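Local coordinates for F5/8 type C domain protein (Clostridium perfringens, PDB 7JRM), which probably binds carbohydrate through a CBM51-type module of ZmpB, an O-glycopeptidase thought to recognise and hydrolyse mucins, at residues E135-E141 with S197-V203; V164-V168 with H215-A219. All blocks are in the same frame, centred on the assembly; numbering follows the deposited sequence.

Overall arrangement
Both contacts belong to the calcium-binding NPCBM/NEW2 domain, and their centres lie 14 Å apart. Contact 1 is made within one sheet, pairing neighbouring strands 134-139 and 199-205 of a five-stranded antiparallel sheet. Contact 2 runs from strand 163-170 of that sheet to strand 215-224 of the domain's second antiparallel sheet. Along the chain the segments alternate, 135-141, 164-168, 197-203 and 215-219, and strand 199-205 lies beside 163-170, where K167 N comes within 2.8 Å of V203 O, probably a hydrogen bond. L202 also packs on W218, L202 CB being 3.4 Å from W218 CZ2. Hydrogen-bonded pairing and interlayer packing thus combine in one beta-sandwich, with the side chain of V164 about 5 Å from the bound calcium ion.

Contact 1. Residues E135-E141 with S197-V203; sequences EIVYNSE and SKEIKLV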
# COMPACT_ATOMS: atom_id res chain seq x y z
N GLU A 135 19.15 -42.99 5.66
CA GLU A 135 19.40 -42.33 4.38
C GLU A 135 18.05 -42.09 3.72
O GLU A 135 17.36 -43.05 3.35
CB GLU A 135 20.30 -43.17 3.48
CG GLU A 135 21.78 -43.10 3.83
CD GLU A 135 22.66 -43.75 2.77
OE1 GLU A 135 22.12 -44.17 1.73
OE2 GLU A 135 23.88 -43.84 2.99
N ILE A 136 17.66 -40.83 3.57
CA ILE A 136 16.38 -40.45 2.98
C ILE A 136 16.67 -39.58 1.77
O ILE A 136 17.35 -38.55 1.88
CB ILE A 136 15.47 -39.73 3.98
CG1 ILE A 136 15.36 -40.54 5.27
CG2 ILE A 136 14.10 -39.50 3.38
CD1 ILE A 136 14.49 -39.90 6.33
N VAL A 137 16.15 -39.98 0.61
CA VAL A 137 16.41 -39.31 -0.66
C VAL A 137 15.11 -38.67 -1.15
O VAL A 137 14.05 -39.30 -1.12
CB VAL A 137 16.96 -40.29 -1.71
CG1 VAL A 137 17.16 -39.59 -3.05
CG2 VAL A 137 18.26 -40.91 -1.22
N TYR A 138 15.21 -37.42 -1.59
CA TYR A 138 14.08 -36.68 -2.13
C TYR A 138 14.41 -36.18 -3.53
O TYR A 138 15.57 -35.92 -3.86
CB TYR A 138 13.71 -35.48 -1.24
CG TYR A 138 12.91 -35.83 -0.01
CD1 TYR A 138 13.53 -36.11 1.19
CD2 TYR A 138 11.52 -35.86 -0.06
CE1 TYR A 138 12.80 -36.42 2.32
CE2 TYR A 138 10.78 -36.17 1.07
CZ TYR A 138 11.43 -36.45 2.25
OH TYR A 138 10.69 -36.76 3.37
N ASN A 139 13.37 -36.04 -4.35
CA ASN A 139 13.50 -35.35 -5.63
C ASN A 139 13.67 -33.86 -5.37
O ASN A 139 12.81 -33.23 -4.75
CB ASN A 139 12.28 -35.62 -6.50
CG ASN A 139 12.40 -35.02 -7.90
OD1 ASN A 139 12.68 -33.83 -8.06
ND2 ASN A 139 12.19 -35.85 -8.91
N SER A 140 14.79 -33.29 -5.83
CA SER A 140 15.11 -31.89 -5.60
C SER A 140 15.08 -31.06 -6.88
O SER A 140 15.63 -29.95 -6.90
CB SER A 140 16.47 -31.77 -4.91
OG SER A 140 17.49 -32.34 -5.70
N GLU A 141 14.46 -31.58 -7.94
CA GLU A 141 14.44 -30.86 -9.21
C GLU A 141 13.56 -29.62 -9.11
O GLU A 141 12.42 -29.69 -8.64
CB GLU A 141 13.94 -31.78 -10.32
CG GLU A 141 14.76 -33.05 -10.50
CD GLU A 141 14.34 -33.85 -11.72
OE1 GLU A 141 14.17 -33.24 -12.79
OE2 GLU A 141 14.19 -35.08 -11.60
N SER A 197 19.79 -29.31 -9.19
CA SER A 197 20.06 -30.66 -8.73
C SER A 197 18.86 -31.55 -9.01
O SER A 197 17.77 -31.09 -9.34
CB SER A 197 20.40 -30.67 -7.24
OG SER A 197 19.24 -30.48 -6.45
N LYS A 198 19.08 -32.86 -8.89
CA LYS A 198 18.02 -33.84 -9.08
C LYS A 198 17.70 -34.64 -7.82
O LYS A 198 16.56 -35.08 -7.68
CB LYS A 198 18.40 -34.82 -10.20
CG LYS A 198 18.28 -34.22 -11.59
CD LYS A 198 18.97 -35.09 -12.64
CE LYS A 198 17.98 -35.59 -13.67
NZ LYS A 198 18.37 -36.93 -14.21
N GLU A 199 18.65 -34.81 -6.91
CA GLU A 199 18.43 -35.58 -5.70
C GLU A 199 19.13 -34.91 -4.53
O GLU A 199 20.22 -34.35 -4.68
CB GLU A 199 18.94 -37.02 -5.84
CG GLU A 199 18.06 -37.92 -6.68
CD GLU A 199 18.41 -39.38 -6.52
OE1 GLU A 199 19.55 -39.68 -6.09
OE2 GLU A 199 17.55 -40.24 -6.82
N ILE A 200 18.49 -34.97 -3.36
CA ILE A 200 19.11 -34.60 -2.10
C ILE A 200 18.98 -35.78 -1.15
O ILE A 200 17.92 -36.42 -1.08
CB ILE A 200 18.49 -33.32 -1.49
CG1 ILE A 200 19.25 -32.90 -0.23
CG2 ILE A 200 17.00 -33.50 -1.21
CD1 ILE A 200 18.67 -31.68 0.45
N LYS A 201 20.06 -36.10 -0.45
CA LYS A 201 20.12 -37.26 0.43
C LYS A 201 20.40 -36.79 1.85
O LYS A 201 21.45 -36.19 2.11
CB LYS A 201 21.19 -38.25 -0.03
CG LYS A 201 21.23 -39.55 0.76
CD LYS A 201 22.03 -40.61 0.03
CE LYS A 201 23.41 -40.11 -0.34
NZ LYS A 201 24.25 -41.17 -0.95
N LEU A 202 19.46 -37.06 2.75
CA LEU A 202 19.58 -36.67 4.15
C LEU A 202 20.10 -37.86 4.95
O LEU A 202 19.43 -38.90 5.02
CB LEU A 202 18.23 -36.20 4.69
CG LEU A 202 17.52 -35.13 3.86
CD1 LEU A 202 16.22 -34.71 4.53
CD2 LEU A 202 18.42 -33.93 3.63
N VAL A 203 21.28 -37.71 5.54
CA VAL A 203 21.99 -38.81 6.18
C VAL A 203 22.15 -38.51 7.67
O VAL A 203 22.58 -37.41 8.04
CB VAL A 203 23.36 -39.05 5.53
CG1 VAL A 203 24.16 -40.08 6.32
CG2 VAL A 203 23.18 -39.51 4.09
O HOH W 1 25.36 -42.30 1.31
O HOH W 2 23.47 -44.26 -0.73
O HOH W 3 17.24 -28.31 -8.38
O HOH W 4 14.84 -36.73 -9.20
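With its CG anti to the backbone N, K201 lays its aliphatic chain across V137, CG lying 3.8 Å from V137 CG2, and the bend at chi3 (54°) brings NZ near the carboxylate of E135; K201 also makes a cation-pi contact with Y169. The E135 OE1 to K201 NZ distance of 4.6 Å is too long for a salt bridge; two waters span it instead, each donating to one carboxylate oxygen and accepting from NZ, while E135 OE2 also bonds Y133. On the same face, V137 CG1 meets E199 CD at 3.7 Å, and the E199 carboxylate is salt-bridged to K92.

The backbones pair antiparallel, the N-to-C directions of segments 135-139 and 199-203 lying at 158°. I136 with L202 and Y138 with I200 are hydrogen-bonded pairs, each with two bonds; the shortest runs from L202 N to I136 O at 2.7 Å. Their side chains share the other face, where I200 CG2 packs 3.8 Å from Y138 CB.

Beyond the strand, S140 N still reaches K198 O, but the donor stands 66° out of the carbonyl plane, consistent with the regular pairing giving way here. S140 OG donates to S197 OG at 2.7 Å, and S197 OG in turn is hydrogen-bonded to V194 O, so both buried hydroxyls are engaged. N139 OD1 accepts from E141 N at 2.9 Å, an Asx turn just where strand 135-139 ends, and the E141 and K198 side chains lie side by side, meeting at their CG atoms.

Strand 93-95 flanks 134-139 and strand 163-170 flanks 199-205, placing the pair inside the five-stranded sheet. The face carrying I136, Y138, I200 and L202 packs on I128 and T130 of strand 127-131 and on W218 and F223 of strand 215-224.

Contact 2. Residues V164-V168 with H215-A219; sequences VKFKV and HADWA
F166 and W218 meet edge to face, the edge of the phenylalanine directed at the indole, and with A216 they bury most of the surface in this contact. The evidence for a T-shaped stack is direct: the phenyl and the six-membered ring of W218 have planes at 87° and centroids 5.1 Å apart. F166 CD2 stands over one indole face, offset toward the rim, 3.7 Å from W218 CZ2. The far end of the phenyl reaches A216, whose CB is 3.6 Å from F166 CZ, and F166 CE2 comes 3.7 Å from D217 O.

With CG beside the backbone N (chi1 -58°), W218 extends its indole to the opposing strand, where CH2 meets K167 O at the ring edge, 3.6 Å away. V168 CG2 adds a contact 4.0 Å from W218 CZ3.

The strand axes lie 8.8 Å apart at closest approach and run at 26°, so side chains rather than backbone bonds bridge the two sheets. V150 of strand 145-152 touches both side chains. No hydrogen bond crosses between the segments; they are joined by apolar and aromatic contacts, as expected for the buried interior between two sheets.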
# COMPACT_ATOMS: atom_id res chain seq x y z
N VAL A 164 24.47 -38.44 17.18
CA VAL A 164 24.36 -38.60 15.73
C VAL A 164 25.18 -37.52 15.04
O VAL A 164 25.72 -36.62 15.68
CB VAL A 164 22.89 -38.55 15.24
CG1 VAL A 164 22.10 -39.73 15.79
CG2 VAL A 164 22.25 -37.24 15.63
N LYS A 165 25.26 -37.62 13.72
CA LYS A 165 25.81 -36.57 12.88
C LYS A 165 24.95 -36.45 11.63
O LYS A 165 24.69 -37.45 10.96
CB LYS A 165 27.27 -36.86 12.50
CG LYS A 165 27.93 -35.73 11.71
CD LYS A 165 29.23 -36.18 11.07
CE LYS A 165 30.11 -36.94 12.05
NZ LYS A 165 30.76 -38.11 11.41
N PHE A 166 24.51 -35.23 11.33
CA PHE A 166 23.67 -34.99 10.17
C PHE A 166 24.52 -34.60 8.98
O PHE A 166 25.45 -33.79 9.10
CB PHE A 166 22.64 -33.90 10.47
CG PHE A 166 21.67 -34.25 11.56
CD1 PHE A 166 22.01 -34.05 12.89
CD2 PHE A 166 20.43 -34.79 11.26
CE1 PHE A 166 21.12 -34.37 13.89
CE2 PHE A 166 19.55 -35.12 12.26
CZ PHE A 166 19.89 -34.90 13.58
N LYS A 167 24.21 -35.18 7.83
CA LYS A 167 24.91 -34.89 6.59
C LYS A 167 23.89 -34.71 5.47
O LYS A 167 22.86 -35.38 5.44
CB LYS A 167 25.91 -36.00 6.22
CG LYS A 167 26.93 -36.30 7.30
CD LYS A 167 27.86 -37.42 6.88
CE LYS A 167 28.43 -38.14 8.10
NZ LYS A 167 29.23 -39.34 7.71
N VAL A 168 24.20 -33.80 4.55
CA VAL A 168 23.32 -33.50 3.42
C VAL A 168 24.13 -33.68 2.14
O VAL A 168 25.14 -33.00 1.94
CB VAL A 168 22.74 -32.08 3.51
CG1 VAL A 168 22.03 -31.72 2.21
CG2 VAL A 168 21.79 -31.98 4.68
N HIS A 215 17.56 -41.14 18.20
CA HIS A 215 16.37 -40.49 17.66
C HIS A 215 16.76 -39.13 17.11
O HIS A 215 17.19 -38.25 17.86
CB HIS A 215 15.29 -40.35 18.73
CG HIS A 215 14.74 -41.65 19.22
ND1 HIS A 215 13.51 -41.76 19.83
CD2 HIS A 215 15.25 -42.91 19.19
CE1 HIS A 215 13.29 -43.02 20.15
NE2 HIS A 215 14.33 -43.74 19.77
N ALA A 216 16.62 -38.95 15.79
CA ALA A 216 17.04 -37.73 15.12
C ALA A 216 15.89 -37.14 14.33
O ALA A 216 15.08 -37.87 13.76
CB ALA A 216 18.23 -38.00 14.19
N ASP A 217 15.83 -35.81 14.30
CA ASP A 217 14.78 -35.08 13.60
C ASP A 217 15.37 -34.16 12.55
O ASP A 217 16.35 -33.45 12.81
CB ASP A 217 13.93 -34.25 14.57
CG ASP A 217 13.25 -35.08 15.63
OD1 ASP A 217 12.89 -36.24 15.34
OD2 ASP A 217 13.06 -34.56 16.74
N TRP A 218 14.76 -34.17 11.36
CA TRP A 218 14.94 -33.10 10.38
C TRP A 218 13.77 -32.14 10.58
O TRP A 218 12.75 -32.20 9.89
CB TRP A 218 15.00 -33.66 8.96
CG TRP A 218 16.09 -34.67 8.75
CD1 TRP A 218 16.00 -36.02 8.92
CD2 TRP A 218 17.43 -34.40 8.31
NE1 TRP A 218 17.21 -36.61 8.62
CE2 TRP A 218 18.10 -35.64 8.24
CE3 TRP A 218 18.12 -33.24 7.97
CZ2 TRP A 218 19.43 -35.74 7.86
CZ3 TRP A 218 19.45 -33.34 7.59
CH2 TRP A 218 20.09 -34.59 7.53
N ALA A 219 13.93 -31.24 11.55
CA ALA A 219 12.84 -30.38 11.97
C ALA A 219 12.65 -29.22 11.00
O ALA A 219 13.61 -28.53 10.65
CB ALA A 219 13.10 -29.85 13.38